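Local atomic coordinates of delta-1-pyrroline-5-carboxylate dehydrogenase, mitochondrial (Mus musculus, PDB entry 4E3X), a protein that catalyses the NAD-dependent oxidation of L-glutamate gamma-semialdehyde to L-glutamate, the second step of proline degradation in mitochondria. Residues F94-A105 with V262-T272; G199-F210 with G227-A238. All coordinates share one frame; numbering follows the deposited sequence. Where two conformers were deposited one is given.

Contact 1 of 2, residues F94-A105 with V262-T272; sequences FCYADKALLNRA and VPADGPTFGDT
Tyr96 lays one face of its ring on the peptide between Ala264 and Asp265. Asp265 N sits over the ring centre, 3.3 Å above the plane, and Ala264 C lies at the same height but toward the rim. With CG beside its own backbone N (chi1 -78°) the ring lies over this peptide, its long axis oblique to the backbone, and the hydroxyl is hydrogen-bonded to Asp236. The backbones meet just behind: Ala97 N donates to Pro263 O over 2.8 Å, almost straight at 178°, and a water links Ala97 O to Asp265 N.

Leu102 is the apolar counterpart on the helix and splits its two methyls. CD2 reaches Val262 CB at 3.8 Å and, at the same distance, comes to the edge of the Phe269 ring at CD1, near its plane, the two side chains standing at about a right angle. CD1 turns instead to Thr272, 3.7 Å from OG1. That hydroxyl donates to Thr268 O, which also accepts from Thr272 N on the opposite face of the carbonyl, so the threonine's rotation is fixed.

Lys99 drapes its methylenes across the same helix, CG touching Thr268 CG2 at 3.6 Å, and bends at chi3. A water bridges its NZ to Asp271 OD2, while Asp271 OD1 is hydrogen-bonded to Gln297.

Asp98 and Asp265 are both N-caps, accepting from Leu101 N and Thr268 N; Asp265 OD2 also takes the Thr268 hydroxyl on its other face. The axes of 99-105 and 266-272 pass 10.1 Å apart at -44°. Helix 266-274, with helix 99-118 beside it, packs over the face of the parallel sheet that bears Ala205, Ile207, Leu231 and Lys233, in the Rossmann-like NAD-binding domain of aldehyde dehydrogenases.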
loop_
_atom_site.group_PDB
_atom_site.type_symbol
_atom_site.label_atom_id
_atom_site.label_comp_id
_atom_site.label_asym_id
_atom_site.label_seq_id
_atom_site.Cartn_x
_atom_site.Cartn_y
_atom_site.Cartn_z
ATOM N N PHE B 94 31.958 -10.320 -12.114
ATOM C CA PHE B 94 31.002 -9.286 -12.478
ATOM C C PHE B 94 31.574 -7.948 -12.056
ATOM O O PHE B 94 32.729 -7.875 -11.653
ATOM C CB PHE B 94 29.598 -9.579 -11.900
ATOM C CG PHE B 94 29.516 -9.554 -10.393
ATOM C CD1 PHE B 94 29.019 -8.437 -9.740
ATOM C CD2 PHE B 94 29.883 -10.660 -9.632
ATOM C CE1 PHE B 94 28.916 -8.404 -8.360
ATOM C CE2 PHE B 94 29.787 -10.640 -8.242
ATOM C CZ PHE B 94 29.295 -9.509 -7.606
ATOM N N CYS B 95 30.793 -6.886 -12.174
ATOM C CA CYS B 95 31.277 -5.593 -11.727
ATOM C C CYS B 95 30.167 -4.776 -11.098
ATOM O O CYS B 95 28.986 -4.979 -11.370
ATOM C CB CYS B 95 31.925 -4.811 -12.874
ATOM S SG CYS B 95 30.799 -4.331 -14.203
ATOM N N TYR B 96 30.561 -3.841 -10.249
ATOM C CA TYR B 96 29.608 -2.933 -9.650
ATOM C C TYR B 96 29.405 -1.720 -10.554
ATOM O O TYR B 96 30.376 -1.065 -10.929
ATOM C CB TYR B 96 30.133 -2.440 -8.305
ATOM C CG TYR B 96 30.017 -3.389 -7.122
ATOM C CD1 TYR B 96 29.161 -4.487 -7.125
ATOM C CD2 TYR B 96 30.745 -3.138 -5.966
ATOM C CE1 TYR B 96 29.054 -5.312 -5.997
ATOM C CE2 TYR B 96 30.648 -3.941 -4.860
ATOM C CZ TYR B 96 29.809 -5.023 -4.872
ATOM O OH TYR B 96 29.736 -5.803 -3.736
ATOM N N ALA B 97 28.151 -1.401 -10.862
ATOM C CA ALA B 97 27.827 -0.188 -11.604
ATOM C C ALA B 97 28.297 1.010 -10.788
ATOM O O ALA B 97 28.088 1.043 -9.572
ATOM C CB ALA B 97 26.331 -0.102 -11.845
ATOM N N ASP B 98 28.953 1.971 -11.436
ATOM C CA ASP B 98 29.286 3.223 -10.760
ATOM C C ASP B 98 28.070 4.153 -10.753
ATOM O O ASP B 98 27.039 3.851 -11.368
ATOM C CB ASP B 98 30.550 3.907 -11.329
ATOM C CG ASP B 98 30.516 4.091 -12.837
ATOM O OD1 ASP B 98 29.444 3.992 -13.448
ATOM O OD2 ASP B 98 31.590 4.354 -13.417
ATOM N N LYS B 99 28.169 5.263 -10.033
ATOM C CA LYS B 99 27.034 6.180 -9.956
ATOM C C LYS B 99 26.645 6.726 -11.330
ATOM O O LYS B 99 25.465 6.865 -11.638
ATOM C CB LYS B 99 27.289 7.288 -8.931
ATOM C CG LYS B 99 27.522 6.717 -7.544
ATOM C CD LYS B 99 27.629 7.772 -6.450
ATOM C CE LYS B 99 26.266 8.248 -5.976
ATOM N NZ LYS B 99 26.404 9.323 -4.953
ATOM N N ALA B 100 27.636 7.013 -12.166
ATOM C CA ALA B 100 27.347 7.451 -13.529
ATOM C C ALA B 100 26.512 6.423 -14.294
ATOM O O ALA B 100 25.544 6.781 -14.978
ATOM C CB ALA B 100 28.638 7.735 -14.274
ATOM N N LEU B 101 26.885 5.151 -14.195
ATOM C CA LEU B 101 26.174 4.119 -14.936
ATOM C C LEU B 101 24.760 3.945 -14.395
ATOM O O LEU B 101 23.819 3.752 -15.158
ATOM C CB LEU B 101 26.937 2.787 -14.922
ATOM C CG LEU B 101 26.271 1.648 -15.693
ATOM C CD1 LEU B 101 26.059 2.051 -17.151
ATOM C CD2 LEU B 101 27.128 0.408 -15.596
ATOM N N LEU B 102 24.613 4.016 -13.078
ATOM C CA LEU B 102 23.290 3.917 -12.486
ATOM C C LEU B 102 22.394 5.054 -12.969
ATOM O O LEU B 102 21.233 4.840 -13.303
ATOM C CB LEU B 102 23.389 3.902 -10.964
ATOM C CG LEU B 102 24.007 2.643 -10.349
ATOM C CD1 LEU B 102 24.183 2.836 -8.858
ATOM C CD2 LEU B 102 23.173 1.388 -10.641
ATOM N N ASN B 103 22.935 6.265 -13.012
ATOM C CA ASN B 103 22.144 7.383 -13.494
ATOM C C ASN B 103 21.812 7.272 -14.985
ATOM O O ASN B 103 20.718 7.639 -15.411
ATOM C CB ASN B 103 22.812 8.714 -13.137
ATOM C CG ASN B 103 22.567 9.109 -11.677
ATOM O OD1 ASN B 103 23.499 9.378 -10.917
ATOM N ND2 ASN B 103 21.305 9.117 -11.281
ATOM N N ARG B 104 22.750 6.753 -15.772
ATOM C CA ARG B 104 22.490 6.479 -17.178
ATOM C C ARG B 104 21.366 5.461 -17.325
ATOM O O ARG B 104 20.500 5.589 -18.199
ATOM C CB ARG B 104 23.742 5.934 -17.847
ATOM C CG ARG B 104 23.536 5.676 -19.309
ATOM C CD ARG B 104 24.772 6.048 -20.080
ATOM N NE ARG B 104 25.759 4.978 -20.050
ATOM C CZ ARG B 104 25.679 3.890 -20.803
ATOM N NH1 ARG B 104 24.640 3.722 -21.603
ATOM N NH2 ARG B 104 26.628 2.968 -20.749
ATOM N N ALA B 105 21.384 4.445 -16.466
ATOM C CA ALA B 105 20.357 3.410 -16.490
ATOM C C ALA B 105 18.986 3.979 -16.152
ATOM O O ALA B 105 17.991 3.615 -16.782
ATOM C CB ALA B 105 20.714 2.289 -15.528
ATOM N N VAL B 262 21.824 -4.209 -12.944
ATOM C CA VAL B 262 22.847 -3.339 -12.388
ATOM C C VAL B 262 23.322 -3.749 -10.993
ATOM O O VAL B 262 23.012 -3.094 -9.994
ATOM C CB VAL B 262 22.418 -1.850 -12.423
ATOM C CG1 VAL B 262 22.483 -1.333 -13.849
ATOM C CG2 VAL B 262 21.020 -1.659 -11.850
ATOM N N PRO B 263 24.123 -4.820 -10.928
ATOM C CA PRO B 263 24.878 -5.093 -9.700
ATOM C C PRO B 263 25.619 -3.841 -9.249
ATOM O O PRO B 263 26.064 -3.059 -10.087
ATOM C CB PRO B 263 25.897 -6.151 -10.143
ATOM C CG PRO B 263 25.292 -6.786 -11.370
ATOM C CD PRO B 263 24.514 -5.705 -12.042
ATOM N N ALA B 264 25.758 -3.655 -7.939
ATOM C CA ALA B 264 26.352 -2.432 -7.421
ATOM C C ALA B 264 26.661 -2.615 -5.945
ATOM O O ALA B 264 26.082 -3.477 -5.275
ATOM C CB ALA B 264 25.395 -1.251 -7.613
ATOM N N ASP B 265 27.564 -1.789 -5.438
ATOM C CA ASP B 265 27.745 -1.677 -4.002
ATOM C C ASP B 265 26.406 -1.254 -3.384
ATOM O O ASP B 265 25.730 -0.363 -3.902
ATOM C CB ASP B 265 28.833 -0.646 -3.718
ATOM C CG ASP B 265 28.943 -0.308 -2.255
ATOM O OD1 ASP B 265 29.465 -1.143 -1.494
ATOM O OD2 ASP B 265 28.529 0.808 -1.871
ATOM N N GLY B 266 26.006 -1.899 -2.292
ATOM C CA GLY B 266 24.698 -1.643 -1.708
ATOM C C GLY B 266 24.449 -0.191 -1.337
ATOM O O GLY B 266 23.477 0.415 -1.796
ATOM N N PRO B 267 25.319 0.374 -0.489
ATOM C CA PRO B 267 25.123 1.775 -0.106
ATOM C C PRO B 267 25.155 2.719 -1.311
ATOM O O PRO B 267 24.346 3.637 -1.386
ATOM C CB PRO B 267 26.301 2.028 0.838
ATOM C CG PRO B 267 26.503 0.688 1.502
ATOM C CD PRO B 267 26.314 -0.299 0.370
ATOM N N THR B 268 26.054 2.472 -2.256
ATOM C CA THR B 268 26.148 3.297 -3.450
ATOM C C THR B 268 24.846 3.263 -4.262
ATOM O O THR B 268 24.350 4.301 -4.723
ATOM C CB THR B 268 27.317 2.842 -4.333
ATOM O OG1 THR B 268 28.529 2.879 -3.573
ATOM C CG2 THR B 268 27.472 3.752 -5.545
ATOM N N PHE B 269 24.295 2.068 -4.439
ATOM C CA PHE B 269 23.046 1.897 -5.166
ATOM C C PHE B 269 21.922 2.658 -4.463
ATOM O O PHE B 269 21.177 3.411 -5.099
ATOM C CB PHE B 269 22.709 0.407 -5.272
ATOM C CG PHE B 269 21.471 0.127 -6.074
ATOM C CD1 PHE B 269 21.522 0.091 -7.457
ATOM C CD2 PHE B 269 20.255 -0.088 -5.447
ATOM C CE1 PHE B 269 20.379 -0.147 -8.200
ATOM C CE2 PHE B 269 19.126 -0.335 -6.183
ATOM C CZ PHE B 269 19.184 -0.364 -7.557
ATOM N N GLY B 270 21.809 2.477 -3.152
ATOM C CA GLY B 270 20.773 3.152 -2.390
ATOM C C GLY B 270 20.904 4.664 -2.460
ATOM O O GLY B 270 19.912 5.366 -2.648
ATOM N N ASP B 271 22.133 5.166 -2.331
ATOM C CA ASP B 271 22.397 6.604 -2.410
ATOM C C ASP B 271 21.933 7.150 -3.754
ATOM O O ASP B 271 21.310 8.215 -3.835
ATOM C CB ASP B 271 23.894 6.923 -2.277
ATOM C CG ASP B 271 24.461 6.631 -0.899
ATOM O OD1 ASP B 271 23.705 6.298 0.040
ATOM O OD2 ASP B 271 25.696 6.763 -0.764
ATOM N N THR B 272 22.276 6.434 -4.820
ATOM C CA THR B 272 21.966 6.909 -6.163
ATOM C C THR B 272 20.459 6.917 -6.426
ATOM O O THR B 272 19.900 7.931 -6.867
ATOM C CB THR B 272 22.670 6.074 -7.237
ATOM O OG1 THR B 272 24.074 6.031 -6.970
ATOM C CG2 THR B 272 22.427 6.683 -8.616
HETATM O O HOH W 1 28.684 0.435 -6.879
HETATM O O HOH W 2 27.326 7.463 -2.813
HETATM O O HOH W 3 23.780 10.087 -4.884
#

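Contact 2 of 2, residues G199-F210 with G227-A238; sequences GLEGFVAAISPF and GNVVLWKPSDTA. With PRO (proline), chain J.
Val204 N donates to Val229 O, and Leu231 N returns a bond to Val204 O; two residues on, Ala206 N donates to Leu231 O (2.8 Å) and Lys233 N to Ala206 O. Val204 and Ala206 thus each bond the two residues flanking their bridge mate, the parallel pattern, and the directions of strands 203-207 and 230-233 differ by 14°. At the C-terminal end Ser208 N to Lys233 O is weak, 3.4 Å.

Apolar contacts are modest: Ala206 CB meets Val230 CG1 at 3.8 Å on the face that also bears Val204 and Trp232. With helix 213-225 between them, the strands form a right-handed beta-alpha-beta crossover of the Rossmann-like NAD-binding domain, and Ser208 and Lys233, two NAD-binding residues, sit at or just past their C-terminal ends.

Among side-chain bonds, Trp232 NE1 points at Ser208 OG, 2.9 Å away and only 6° out of the indole plane, at 169°. CG anti to the backbone N carries the indole edge there, and a water links the same hydroxyl to Ser235 N. At the other end Asn228 OD1 accepts from Leu200 N, which is tilted out of the amide's carbonyl plane, while ND2 is held by Pro223 O and Trp541 O.

Water also connects Ser208 O, Lys233 O and Lys233 NZ. Ser235 OG forms an ST turn with Thr237 N, and Phe210 CB packs by Thr237 OG1; the Phe210 ring lies beside a bound proline, CD2 3.6 Å from the ligand's CD.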
loop_
_atom_site.group_PDB
_atom_site.type_symbol
_atom_site.label_atom_id
_atom_site.label_comp_id
_atom_site.label_asym_id
_atom_site.label_seq_id
_atom_site.Cartn_x
_atom_site.Cartn_y
_atom_site.Cartn_z
ATOM N N GLY B 199 1.088 2.082 -14.527
ATOM C CA GLY B 199 2.317 1.872 -13.783
ATOM C C GLY B 199 2.660 3.127 -12.989
ATOM O O GLY B 199 2.069 4.183 -13.210
ATOM N N LEU B 200 3.585 3.019 -12.043
ATOM C CA LEU B 200 4.032 4.193 -11.299
ATOM C C LEU B 200 4.858 5.098 -12.216
ATOM O O LEU B 200 5.585 4.611 -13.096
ATOM C CB LEU B 200 4.853 3.778 -10.079
ATOM C CG LEU B 200 4.290 2.665 -9.200
ATOM C CD1 LEU B 200 5.206 2.401 -8.007
ATOM C CD2 LEU B 200 2.864 2.951 -8.741
ATOM N N GLU B 201 4.704 6.402 -12.028
ATOM C CA GLU B 201 5.440 7.355 -12.828
ATOM C C GLU B 201 6.809 7.537 -12.196
ATOM O O GLU B 201 6.915 7.988 -11.058
ATOM C CB GLU B 201 4.696 8.684 -12.890
ATOM C CG GLU B 201 5.265 9.639 -13.915
ATOM C CD GLU B 201 4.481 10.933 -14.012
ATOM O OE1 GLU B 201 4.546 11.569 -15.081
ATOM O OE2 GLU B 201 3.806 11.313 -13.029
ATOM N N GLY B 202 7.854 7.182 -12.936
ATOM C CA GLY B 202 9.202 7.163 -12.398
ATOM C C GLY B 202 9.807 5.790 -12.613
ATOM O O GLY B 202 9.394 5.079 -13.524
ATOM N N PHE B 203 10.778 5.407 -11.785
ATOM C CA PHE B 203 11.357 4.063 -11.867
ATOM C C PHE B 203 11.314 3.406 -10.497
ATOM O O PHE B 203 11.226 4.090 -9.469
ATOM C CB PHE B 203 12.803 4.099 -12.384
ATOM C CG PHE B 203 13.789 4.644 -11.385
ATOM C CD1 PHE B 203 13.952 6.012 -11.236
ATOM C CD2 PHE B 203 14.536 3.792 -10.576
ATOM C CE1 PHE B 203 14.850 6.530 -10.305
ATOM C CE2 PHE B 203 15.435 4.300 -9.646
ATOM C CZ PHE B 203 15.589 5.669 -9.507
ATOM N N VAL B 204 11.390 2.078 -10.498
ATOM C CA VAL B 204 11.416 1.285 -9.280
ATOM C C VAL B 204 12.802 0.669 -9.116
ATOM O O VAL B 204 13.391 0.181 -10.083
ATOM C CB VAL B 204 10.349 0.160 -9.365
ATOM C CG1 VAL B 204 10.467 -0.817 -8.196
ATOM C CG2 VAL B 204 8.949 0.764 -9.466
ATOM N N ALA B 205 13.332 0.716 -7.896
ATOM C CA ALA B 205 14.586 0.046 -7.579
ATOM C C ALA B 205 14.290 -1.294 -6.915
ATOM O O ALA B 205 13.585 -1.344 -5.909
ATOM C CB ALA B 205 15.415 0.921 -6.656
ATOM N N ALA B 206 14.814 -2.376 -7.483
ATOM C CA ALA B 206 14.617 -3.723 -6.927
ATOM C C ALA B 206 15.932 -4.223 -6.350
ATOM O O ALA B 206 16.960 -4.212 -7.028
ATOM C CB ALA B 206 14.106 -4.687 -7.989
ATOM N N ILE B 207 15.896 -4.638 -5.087
ATOM C CA ILE B 207 17.088 -5.059 -4.364
ATOM C C ILE B 207 16.835 -6.440 -3.776
ATOM O O ILE B 207 16.028 -6.585 -2.859
ATOM C CB ILE B 207 17.406 -4.051 -3.242
ATOM C CG1 ILE B 207 17.702 -2.659 -3.828
ATOM C CG2 ILE B 207 18.550 -4.557 -2.366
ATOM C CD1 ILE B 207 17.697 -1.538 -2.813
ATOM N N SER B 208 17.512 -7.447 -4.320
ATOM C CA SER B 208 17.182 -8.842 -4.012
ATOM C C SER B 208 18.264 -9.561 -3.193
ATOM O O SER B 208 19.432 -9.174 -3.223
ATOM C CB SER B 208 16.870 -9.602 -5.303
ATOM O OG SER B 208 17.931 -9.510 -6.234
ATOM N N PRO B 209 17.873 -10.613 -2.456
ATOM C CA PRO B 209 18.789 -11.297 -1.536
ATOM C C PRO B 209 19.411 -12.554 -2.144
ATOM O O PRO B 209 18.969 -13.046 -3.182
ATOM C CB PRO B 209 17.859 -11.702 -0.396
ATOM C CG PRO B 209 16.601 -12.063 -1.110
ATOM C CD PRO B 209 16.488 -11.090 -2.274
ATOM N N PHE B 210 20.414 -13.099 -1.468
ATOM C CA PHE B 210 21.132 -14.242 -2.004
ATOM C C PHE B 210 20.333 -15.523 -1.981
ATOM O O PHE B 210 20.617 -16.454 -2.741
ATOM C CB PHE B 210 22.437 -14.482 -1.230
ATOM C CG PHE B 210 22.249 -15.121 0.129
ATOM C CD1 PHE B 210 22.283 -16.506 0.276
ATOM C CD2 PHE B 210 22.067 -14.344 1.264
ATOM C CE1 PHE B 210 22.117 -17.101 1.521
ATOM C CE2 PHE B 210 21.908 -14.932 2.510
ATOM C CZ PHE B 210 21.931 -16.313 2.636
ATOM N N GLY B 227 3.819 -2.411 -15.651
ATOM C CA GLY B 227 4.091 -1.241 -16.472
ATOM C C GLY B 227 5.177 -0.329 -15.952
ATOM O O GLY B 227 5.342 0.785 -16.438
ATOM N N ASN B 228 5.910 -0.800 -14.949
ATOM C CA ASN B 228 7.043 -0.046 -14.437
ATOM C C ASN B 228 8.345 -0.365 -15.146
ATOM O O ASN B 228 8.477 -1.396 -15.810
ATOM C CB ASN B 228 7.212 -0.311 -12.948
ATOM C CG ASN B 228 6.005 0.118 -12.173
ATOM O OD1 ASN B 228 5.790 1.311 -11.995
ATOM N ND2 ASN B 228 5.180 -0.844 -11.746
ATOM N N VAL B 229 9.305 0.537 -14.985
ATOM C CA VAL B 229 10.678 0.277 -15.372
ATOM C C VAL B 229 11.518 0.182 -14.100
ATOM O O VAL B 229 11.206 0.806 -13.088
ATOM C CB VAL B 229 11.227 1.334 -16.354
ATOM C CG1 VAL B 229 10.439 1.290 -17.654
ATOM C CG2 VAL B 229 11.195 2.729 -15.744
ATOM N N VAL B 230 12.579 -0.611 -14.156
ATOM C CA VAL B 230 13.231 -1.095 -12.948
ATOM C C VAL B 230 14.746 -1.088 -13.078
ATOM O O VAL B 230 15.288 -1.497 -14.111
ATOM C CB VAL B 230 12.798 -2.559 -12.668
ATOM C CG1 VAL B 230 13.508 -3.133 -11.445
ATOM C CG2 VAL B 230 11.270 -2.690 -12.530
ATOM N N LEU B 231 15.422 -0.611 -12.035
ATOM C CA LEU B 231 16.830 -0.913 -11.833
ATOM C C LEU B 231 16.932 -2.060 -10.848
ATOM O O LEU B 231 16.527 -1.935 -9.693
ATOM C CB LEU B 231 17.598 0.297 -11.298
ATOM C CG LEU B 231 18.238 1.225 -12.336
ATOM C CD1 LEU B 231 17.190 1.888 -13.218
ATOM C CD2 LEU B 231 19.125 2.276 -11.652
ATOM N N TRP B 232 17.441 -3.189 -11.322
ATOM C CA TRP B 232 17.591 -4.370 -10.487
ATOM C C TRP B 232 19.034 -4.539 -10.049
ATOM O O TRP B 232 19.910 -4.787 -10.876
ATOM C CB TRP B 232 17.129 -5.598 -11.263
ATOM C CG TRP B 232 17.224 -6.893 -10.516
ATOM C CD1 TRP B 232 17.337 -7.077 -9.159
ATOM C CD2 TRP B 232 17.194 -8.199 -11.095
ATOM N NE1 TRP B 232 17.384 -8.427 -8.870
ATOM C CE2 TRP B 232 17.320 -9.130 -10.043
ATOM C CE3 TRP B 232 17.104 -8.673 -12.410
ATOM C CZ2 TRP B 232 17.322 -10.507 -10.267
ATOM C CZ3 TRP B 232 17.113 -10.041 -12.629
ATOM C CH2 TRP B 232 17.229 -10.939 -11.563
ATOM N N LYS B 233 19.258 -4.379 -8.742
ATOM C CA LYS B 233 20.525 -4.715 -8.107
ATOM C C LYS B 233 20.404 -6.124 -7.523
ATOM O O LYS B 233 19.850 -6.299 -6.440
ATOM C CB LYS B 233 20.858 -3.716 -6.991
ATOM C CG LYS B 233 22.163 -4.038 -6.256
ATOM C CD LYS B 233 22.052 -3.705 -4.754
ATOM C CE LYS B 233 23.213 -4.245 -3.923
ATOM N NZ LYS B 233 23.351 -5.722 -4.046
ATOM N N PRO B 234 20.909 -7.138 -8.242
ATOM C CA PRO B 234 20.832 -8.499 -7.705
ATOM C C PRO B 234 21.862 -8.721 -6.603
ATOM O O PRO B 234 22.803 -7.942 -6.456
ATOM C CB PRO B 234 21.160 -9.391 -8.918
ATOM C CG PRO B 234 21.229 -8.469 -10.094
ATOM C CD PRO B 234 21.568 -7.117 -9.554
ATOM N N SER B 235 21.690 -9.799 -5.852
ATOM C CA SER B 235 22.625 -10.150 -4.801
ATOM C C SER B 235 23.948 -10.651 -5.369
ATOM O O SER B 235 23.961 -11.522 -6.244
ATOM C CB SER B 235 22.031 -11.251 -3.945
ATOM O OG SER B 235 23.009 -11.779 -3.076
ATOM N N ASP B 236 25.059 -10.112 -4.864
ATOM C CA ASP B 236 26.386 -10.555 -5.276
ATOM C C ASP B 236 26.524 -12.074 -5.201
ATOM O O ASP B 236 27.130 -12.701 -6.068
ATOM C CB ASP B 236 27.462 -9.962 -4.364
ATOM C CG ASP B 236 27.582 -8.455 -4.458
ATOM O OD1 ASP B 236 26.883 -7.811 -5.263
ATOM O OD2 ASP B 236 28.419 -7.921 -3.709
ATOM N N THR B 237 25.974 -12.658 -4.144
ATOM C CA THR B 237 26.166 -14.077 -3.874
ATOM C C THR B 237 25.148 -14.968 -4.597
ATOM O O THR B 237 25.160 -16.188 -4.421
ATOM C CB THR B 237 26.196 -14.351 -2.352
ATOM O OG1 THR B 237 25.221 -13.534 -1.706
ATOM C CG2 THR B 237 27.546 -13.971 -1.771
ATOM N N ALA B 238 24.322 -14.358 -5.452
ATOM C CA ALA B 238 23.417 -15.104 -6.331
ATOM C C ALA B 238 23.519 -14.603 -7.770
ATOM O O ALA B 238 22.578 -14.751 -8.549
ATOM C CB ALA B 238 21.972 -15.003 -5.845
HETATM N N PRO J . 26.087 -12.923 3.641
HETATM C CA PRO J . 26.425 -11.536 3.973
HETATM C C PRO J . 26.392 -11.293 5.479
HETATM O O PRO J . 26.236 -12.231 6.265
HETATM C CB PRO J . 25.329 -10.719 3.261
HETATM C CG PRO J . 24.373 -11.735 2.657
HETATM C CD PRO J . 25.163 -12.992 2.500
HETATM O OXT PRO J . 26.537 -10.160 5.938
HETATM O O HOH W 4 4.848 3.332 -15.478
HETATM O O HOH W 5 8.146 2.627 -13.124
HETATM O O HOH W 6 19.427 -11.754 -6.674
HETATM O O HOH W 7 20.896 -6.939 -4.010
#

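From the N terminus, the chain leaves strand 89-95, enters helix 99-118 and, after further helices and strand 191-199, lays down strand 203-207. Contact 2 closes the short loop around helix 213-225 by pairing that strand with 230-233. The chain then runs through helix 239-251 and strand 259-261 to residues 262-272, which return to 94-105 and close the much longer loop of contact 1. Contact 2 is therefore nested within contact 1. Their centres are 12 Å apart and they touch: Val262 N lies 2.9 Å from Trp232 O, a probable backbone hydrogen bond, and Phe269 packs on Ile207. Together they tie helices 99-118 and 266-274 to the five-stranded parallel sheet.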